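Local coordinates for lysine/ornithine decarboxylase (Vibrio vulnificus, PDB 2PLJ), which decarboxylates lysine and ornithine with a pyridoxal phosphate cofactor, yielding the diamines cadaverine and putrescine, at residues A[187-191]-A[192-196]; A[125-129]-A[130-134]. All blocks are in the same frame, centred on the assembly; numbering follows the deposited sequence.

Contact 1 of 2, residues A[187-191]-A[192-196]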
ATOM      1  N   PHE A 187       0.176 -12.093  17.859  1.00 17.44           N
ATOM      2  CA  PHE A 187      -0.454 -11.690  19.128  1.00 16.19           C
ATOM      3  C   PHE A 187      -1.063 -12.876  19.857  1.00 16.02           C
ATOM      4  O   PHE A 187      -1.317 -13.937  19.262  1.00 17.10           O
ATOM      5  CB  PHE A 187      -1.591 -10.701  18.910  1.00 16.68           C
ATOM      6  CG  PHE A 187      -1.196  -9.440  18.194  1.00 16.21           C
ATOM      7  CD1 PHE A 187      -0.320  -8.515  18.777  1.00 16.39           C
ATOM      8  CD2 PHE A 187      -1.786  -9.146  16.966  1.00 17.70           C
ATOM      9  CE1 PHE A 187       0.013  -7.325  18.091  1.00 17.52           C
ATOM     10  CE2 PHE A 187      -1.452  -7.954  16.266  1.00 19.41           C
ATOM     11  CZ  PHE A 187      -0.571  -7.051  16.830  1.00 16.86           C
ATOM     12  N   GLY A 188      -1.301 -12.678  21.149  1.00 15.26           N
ATOM     13  CA  GLY A 188      -1.996 -13.672  21.954  1.00 15.21           C
ATOM     14  C   GLY A 188      -1.031 -14.521  22.766  1.00 15.95           C
ATOM     15  O   GLY A 188       0.021 -14.936  22.259  1.00 15.73           O
ATOM     16  N   CYS A 189      -1.378 -14.751  24.032  1.00 15.26           N
ATOM     17  CA  CYS A 189      -0.498 -15.542  24.916  1.00 15.94           C
ATOM     18  C   CYS A 189      -0.997 -16.975  25.042  1.00 15.81           C
ATOM     19  O   CYS A 189      -2.099 -17.306  24.591  1.00 15.92           O
ATOM     20  CB  CYS A 189      -0.402 -14.899  26.302  1.00 16.48           C
ATOM     21  SG  CYS A 189      -1.965 -14.836  27.144  1.00 17.24           S
ATOM     22  N   SER A 190      -0.193 -17.824  25.681  1.00 14.83           N
ATOM     23  CA  SER A 190      -0.609 -19.192  25.952  1.00 15.16           C
ATOM     24  C   SER A 190      -1.616 -19.195  27.103  1.00 15.36           C
ATOM     25  O   SER A 190      -1.639 -18.263  27.912  1.00 14.81           O
ATOM     26  CB  SER A 190       0.606 -20.063  26.346  1.00 14.46           C
ATOM     27  OG  SER A 190       1.151 -19.645  27.582  1.00 15.62           O
ATOM     28  N   PRO A 191      -2.405 -20.276  27.227  1.00 16.33           N
ATOM     29  CA  PRO A 191      -3.272 -20.461  28.398  1.00 17.06           C
ATOM     30  C   PRO A 191      -2.516 -20.317  29.751  1.00 16.94           C
ATOM     31  O   PRO A 191      -3.016 -19.655  30.668  1.00 17.13           O
ATOM     32  CB  PRO A 191      -3.796 -21.894  28.207  1.00 17.05           C
ATOM     33  CG  PRO A 191      -3.819 -22.065  26.724  1.00 17.16           C
ATOM     34  CD  PRO A 191      -2.574 -21.369  26.249  1.00 17.13           C
ATOM     35  N   GLU A 192      -1.325 -20.916  29.866  1.00 17.04           N
ATOM     36  CA  GLU A 192      -0.517 -20.770  31.086  1.00 18.20           C
ATOM     37  C   GLU A 192      -0.131 -19.297  31.353  1.00 17.31           C
ATOM     38  O   GLU A 192      -0.231 -18.821  32.493  1.00 16.41           O
ATOM     39  CB  GLU A 192       0.735 -21.657  31.018  1.00 18.21           C
ATOM     40  CG  GLU A 192       1.568 -21.626  32.282  1.00 21.41           C
ATOM     41  CD  GLU A 192       2.770 -22.558  32.238  1.00 21.74           C
ATOM     42  OE1 GLU A 192       3.162 -22.984  31.126  1.00 27.31           O
ATOM     43  OE2 GLU A 192       3.325 -22.869  33.320  1.00 26.19           O
ATOM     44  N   GLN A 193       0.300 -18.596  30.297  1.00 16.33           N
ATOM     45  CA  GLN A 193       0.657 -17.177  30.389  1.00 17.36           C
ATOM     46  C   GLN A 193      -0.570 -16.341  30.755  1.00 16.60           C
ATOM     47  O   GLN A 193      -0.454 -15.340  31.469  1.00 16.38           O
ATOM     48  CB  GLN A 193       1.268 -16.655  29.074  1.00 17.69           C
ATOM     49  CG  GLN A 193       2.675 -17.193  28.781  1.00 20.41           C
ATOM     50  CD  GLN A 193       3.195 -16.889  27.365  1.00 20.37           C
ATOM     51  OE1 GLN A 193       2.433 -16.700  26.394  1.00 19.92           O
ATOM     52  NE2 GLN A 193       4.519 -16.856  27.243  1.00 23.88           N
ATOM     53  N   ALA A 194      -1.733 -16.732  30.232  1.00 15.92           N
ATOM     54  CA  ALA A 194      -2.973 -16.007  30.514  1.00 16.15           C
ATOM     55  C   ALA A 194      -3.267 -16.034  32.020  1.00 16.07           C
ATOM     56  O   ALA A 194      -3.615 -15.001  32.601  1.00 16.21           O
ATOM     57  CB  ALA A 194      -4.119 -16.581  29.731  1.00 16.37           C
ATOM     58  N   LEU A 195      -3.111 -17.204  32.642  1.00 15.83           N
ATOM     59  CA  LEU A 195      -3.320 -17.335  34.092  1.00 16.91           C
ATOM     60  C   LEU A 195      -2.340 -16.453  34.876  1.00 16.59           C
ATOM     61  O   LEU A 195      -2.744 -15.777  35.824  1.00 17.40           O
ATOM     62  CB  LEU A 195      -3.296 -18.814  34.529  1.00 17.61           C
ATOM     63  CG  LEU A 195      -4.515 -19.577  33.976  1.00 19.06           C
ATOM     64  CD1 LEU A 195      -4.325 -21.091  34.006  1.00 21.38           C
ATOM     65  CD2 LEU A 195      -5.798 -19.180  34.704  1.00 21.06           C
ATOM     66  N   VAL A 196      -1.082 -16.403  34.429  1.00 16.69           N
ATOM     67  CA  VAL A 196      -0.061 -15.544  35.059  1.00 16.56           C
ATOM     68  C   VAL A 196      -0.450 -14.065  34.932  1.00 15.84           C
ATOM     69  O   VAL A 196      -0.375 -13.304  35.896  1.00 15.34           O
ATOM     70  CB  VAL A 196       1.364 -15.796  34.485  1.00 17.27           C
ATOM     71  CG1 VAL A 196       2.370 -14.848  35.101  1.00 18.34           C
ATOM     72  CG2 VAL A 196       1.821 -17.253  34.744  1.00 18.05           C
TER
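Ala194 N donates to Ser190 O over 2.8 Å. The same serine is tied twice more, by its side chain and by its own N-H. Its OG accepts from Gln193 N at 3.0 Å, and OG can turn to that amide because chi1 of 66° sets it between the backbone N and the carbonyl carbon. The reciprocal bond comes from the side chain of Gln193, which extends back along the start of the helix; its OE1 takes the hydrogen of Ser190 N at 2.9 Å, nearly straight at 172°, the donor tilted 24° from the amide plane. The extended chain runs alongside the serine hydroxyl, with Gln193 CG 3.1 Å from Ser190 OG, while OE1 also lies 3.4 Å from Cys189 CB. On the inner side Cys189 SG rests against the Ala194 methyl, SG to CB 3.8 Å. Pro191, which needs no amide partner in the first turn, supplies its carbonyl O to Leu195 N at 3.1 Å. Its ring packs on Thr231 and Val235 of helix 223-241, and Gln193 packs on Glu311 of the second subunit. Reciprocal bonding of this kind, with Ser190 as N-cap and Gln193 as the third residue after it, is the capping box that starts helix 191-203 of the beta/alpha barrel.

Contact 2 of 2, residues A[125-129]-A[130-134]; sequences TIHTH and PIKRD
His129 O receives the ammonium of Lys132 at 2.8 Å from NZ, which lies in the carbonyl plane with a C=O...N angle of 150°. The lysine reaches it by curling: bends at chi3 (-70°) and chi4 turn NZ to His129 O. Lys132 CG and CD each lie 3.4 Å from the same oxygen. Lys132 CD also meets the His127 ring, 3.8 Å from CE1, the two chains running alongside one another and pointing opposite ways. The His129 ring lies beside the peptides that follow. With CG anti to the backbone N (chi1 -168°), it brings CD2 to 3.0 Å from Ile131 N, which sits at the ring edge near its plane. All this occurs where strand 125-127 of the parallel beta/alpha barrel ends and the chain turns through Pro130 toward helix 134-143, a beta-to-alpha loop at the cofactor end of the barrel; the Thr128 side chain is about 5 Å from the bound pyridoxyl-putrescine adduct. Lys132 NZ has two more direct partners, Glu155 OE2 in a salt bridge and Val149 O in a hydrogen bond, so NZ has three assigned oxygen partners, and the carboxylate probably offsets its charge. Farther out, Thr128 OG1 bonds Asp105 on the neighbouring strand 103-106, and from the second subunit Pro357 packs on His129 and Cys359 on Pro130.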
ATOM      1  N   THR A 125     -18.107   0.616  22.405  1.00 14.24           N
ATOM      2  CA  THR A 125     -16.784   0.416  21.809  1.00 14.20           C
ATOM      3  C   THR A 125     -15.863  -0.388  22.708  1.00 14.74           C
ATOM      4  O   THR A 125     -15.979  -0.386  23.954  1.00 13.92           O
ATOM      5  CB  THR A 125     -16.091   1.752  21.403  1.00 15.27           C
ATOM      6  OG1 THR A 125     -15.608   2.444  22.563  1.00 14.40           O
ATOM      7  CG2 THR A 125     -17.043   2.674  20.573  1.00 14.39           C
ATOM      8  N   ILE A 126     -14.965  -1.104  22.044  1.00 14.11           N
ATOM      9  CA  ILE A 126     -13.841  -1.748  22.715  1.00 14.40           C
ATOM     10  C   ILE A 126     -12.576  -1.414  21.908  1.00 14.19           C
ATOM     11  O   ILE A 126     -12.638  -1.232  20.674  1.00 14.90           O
ATOM     12  CB  ILE A 126     -13.991  -3.296  22.847  1.00 13.76           C
ATOM     13  CG1 ILE A 126     -14.131  -3.983  21.481  1.00 13.91           C
ATOM     14  CG2 ILE A 126     -15.187  -3.655  23.766  1.00 13.79           C
ATOM     15  CD1 ILE A 126     -14.212  -5.534  21.572  1.00 15.29           C
ATOM     16  N   HIS A 127     -11.433  -1.338  22.586  1.00 14.77           N
ATOM     17  CA  HIS A 127     -10.162  -1.049  21.895  1.00 14.15           C
ATOM     18  C   HIS A 127      -9.360  -2.351  21.930  1.00 15.28           C
ATOM     19  O   HIS A 127      -9.184  -2.938  22.991  1.00 15.75           O
ATOM     20  CB  HIS A 127      -9.443   0.103  22.620  1.00 16.08           C
ATOM     21  CG  HIS A 127      -8.273   0.646  21.872  1.00 15.97           C
ATOM     22  ND1 HIS A 127      -7.118  -0.090  21.649  1.00 17.27           N
ATOM     23  CD2 HIS A 127      -8.056   1.872  21.342  1.00 14.83           C
ATOM     24  CE1 HIS A 127      -6.259   0.662  20.980  1.00 16.88           C
ATOM     25  NE2 HIS A 127      -6.786   1.867  20.827  1.00 15.33           N
ATOM     26  N   THR A 128      -8.988  -2.868  20.776  1.00 14.65           N
ATOM     27  CA  THR A 128      -8.421  -4.222  20.773  1.00 16.08           C
ATOM     28  C   THR A 128      -6.991  -4.313  20.288  1.00 15.34           C
ATOM     29  O   THR A 128      -6.495  -5.416  20.051  1.00 14.76           O
ATOM     30  CB  THR A 128      -9.304  -5.162  19.977  1.00 17.87           C
ATOM     31  OG1 THR A 128      -9.417  -4.649  18.657  1.00 17.84           O
ATOM     32  CG2 THR A 128     -10.698  -5.342  20.686  1.00 20.57           C
ATOM     33  N   HIS A 129      -6.304  -3.180  20.191  1.00 13.95           N
ATOM     34  CA  HIS A 129      -4.924  -3.292  19.730  1.00 14.22           C
ATOM     35  C   HIS A 129      -4.111  -3.823  20.905  1.00 14.19           C
ATOM     36  O   HIS A 129      -4.124  -3.193  21.968  1.00 13.65           O
ATOM     37  CB  HIS A 129      -4.354  -1.963  19.265  1.00 14.88           C
ATOM     38  CG  HIS A 129      -3.062  -2.146  18.543  1.00 16.00           C
ATOM     39  ND1 HIS A 129      -2.809  -1.629  17.289  1.00 20.30           N
ATOM     40  CD2 HIS A 129      -1.970  -2.880  18.877  1.00 14.61           C
ATOM     41  CE1 HIS A 129      -1.595  -1.996  16.908  1.00 15.24           C
ATOM     42  NE2 HIS A 129      -1.069  -2.757  17.850  1.00 19.85           N
ATOM     43  N   PRO A 130      -3.451  -4.996  20.752  1.00 14.18           N
ATOM     44  CA  PRO A 130      -2.728  -5.522  21.928  1.00 14.33           C
ATOM     45  C   PRO A 130      -1.498  -4.743  22.351  1.00 14.65           C
ATOM     46  O   PRO A 130      -1.047  -4.917  23.491  1.00 13.94           O
ATOM     47  CB  PRO A 130      -2.319  -6.961  21.505  1.00 14.65           C
ATOM     48  CG  PRO A 130      -3.227  -7.296  20.316  1.00 14.88           C
ATOM     49  CD  PRO A 130      -3.388  -5.928  19.614  1.00 14.85           C
ATOM     50  N   ILE A 131      -0.962  -3.874  21.488  1.00 13.94           N
ATOM     51  CA  ILE A 131       0.313  -3.220  21.835  1.00 14.54           C
ATOM     52  C   ILE A 131       0.218  -1.709  21.646  1.00 14.80           C
ATOM     53  O   ILE A 131       0.115  -1.218  20.510  1.00 15.45           O
ATOM     54  CB  ILE A 131       1.485  -3.767  20.984  1.00 14.54           C
ATOM     55  CG1 ILE A 131       1.565  -5.296  21.111  1.00 14.79           C
ATOM     56  CG2 ILE A 131       2.797  -3.036  21.382  1.00 14.71           C
ATOM     57  CD1 ILE A 131       2.085  -5.852  22.441  1.00 14.10           C
ATOM     58  N   LYS A 132       0.241  -0.998  22.772  1.00 14.22           N
ATOM     59  CA  LYS A 132      -0.184   0.386  22.749  1.00 14.63           C
ATOM     60  C   LYS A 132       0.837   1.286  23.412  1.00 14.27           C
ATOM     61  O   LYS A 132       1.427   0.938  24.451  1.00 14.82           O
ATOM     62  CB  LYS A 132      -1.529   0.544  23.470  1.00 13.68           C
ATOM     63  CG  LYS A 132      -2.719  -0.223  22.839  1.00 13.34           C
ATOM     64  CD  LYS A 132      -3.933  -0.366  23.791  1.00 14.42           C
ATOM     65  CE  LYS A 132      -3.627  -1.340  24.961  1.00 14.28           C
ATOM     66  NZ  LYS A 132      -3.033  -2.657  24.508  1.00 13.27           N
ATOM     67  N   ARG A 133       1.027   2.469  22.834  1.00 13.92           N
ATOM     68  CA  ARG A 133       1.805   3.494  23.516  1.00 14.64           C
ATOM     69  C   ARG A 133       0.918   4.124  24.595  1.00 14.42           C
ATOM     70  O   ARG A 133      -0.317   4.080  24.487  1.00 13.82           O
ATOM     71  CB  ARG A 133       2.249   4.564  22.524  1.00 14.35           C
ATOM     72  CG  ARG A 133       3.127   3.974  21.430  1.00 15.24           C
ATOM     73  CD  ARG A 133       3.195   4.909  20.251  1.00 16.27           C
ATOM     74  NE  ARG A 133       1.896   4.950  19.594  1.00 16.67           N
ATOM     75  CZ  ARG A 133       1.689   5.413  18.363  1.00 16.88           C
ATOM     76  NH1 ARG A 133       2.699   5.910  17.653  1.00 16.31           N
ATOM     77  NH2 ARG A 133       0.452   5.405  17.847  1.00 17.61           N
ATOM     78  N   ASP A 134       1.542   4.736  25.598  1.00 15.06           N
ATOM     79  CA  ASP A 134       0.769   5.400  26.647  1.00 16.65           C
ATOM     80  C   ASP A 134      -0.287   6.328  26.019  1.00 16.42           C
ATOM     81  O   ASP A 134      -1.468   6.281  26.422  1.00 20.06           O
ATOM     82  CB  ASP A 134       1.668   6.140  27.641  1.00 16.32           C
ATOM     83  CG  ASP A 134       0.881   6.743  28.783  1.00 17.96           C
ATOM     84  OD1 ASP A 134       0.240   5.964  29.539  1.00 17.76           O
ATOM     85  OD2 ASP A 134       0.889   7.986  28.910  1.00 17.66           O
TER

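In the fold
Both contacts lie on beta-to-alpha connections of the same barrel and both border the second subunit, their centres about 17 Å apart. Contact 2 is core throughout, closer to the chain's centre and to the cofactor, and it relies on a buried lysine charge answered by a backbone carbonyl and an acidic side chain. Contact 1 is partly buried, farther out, and uses neutral groups: a hydroxyl, an amide and peptide bonds at the start of a helix. Contact 2 runs off the end of strand 125-127; contact 1 leads into the first turn of helix 191-203. They meet directly through Phe187, whose CD1 packs 3.5 Å from Pro130 CG and whose CE1 also approaches Ile131.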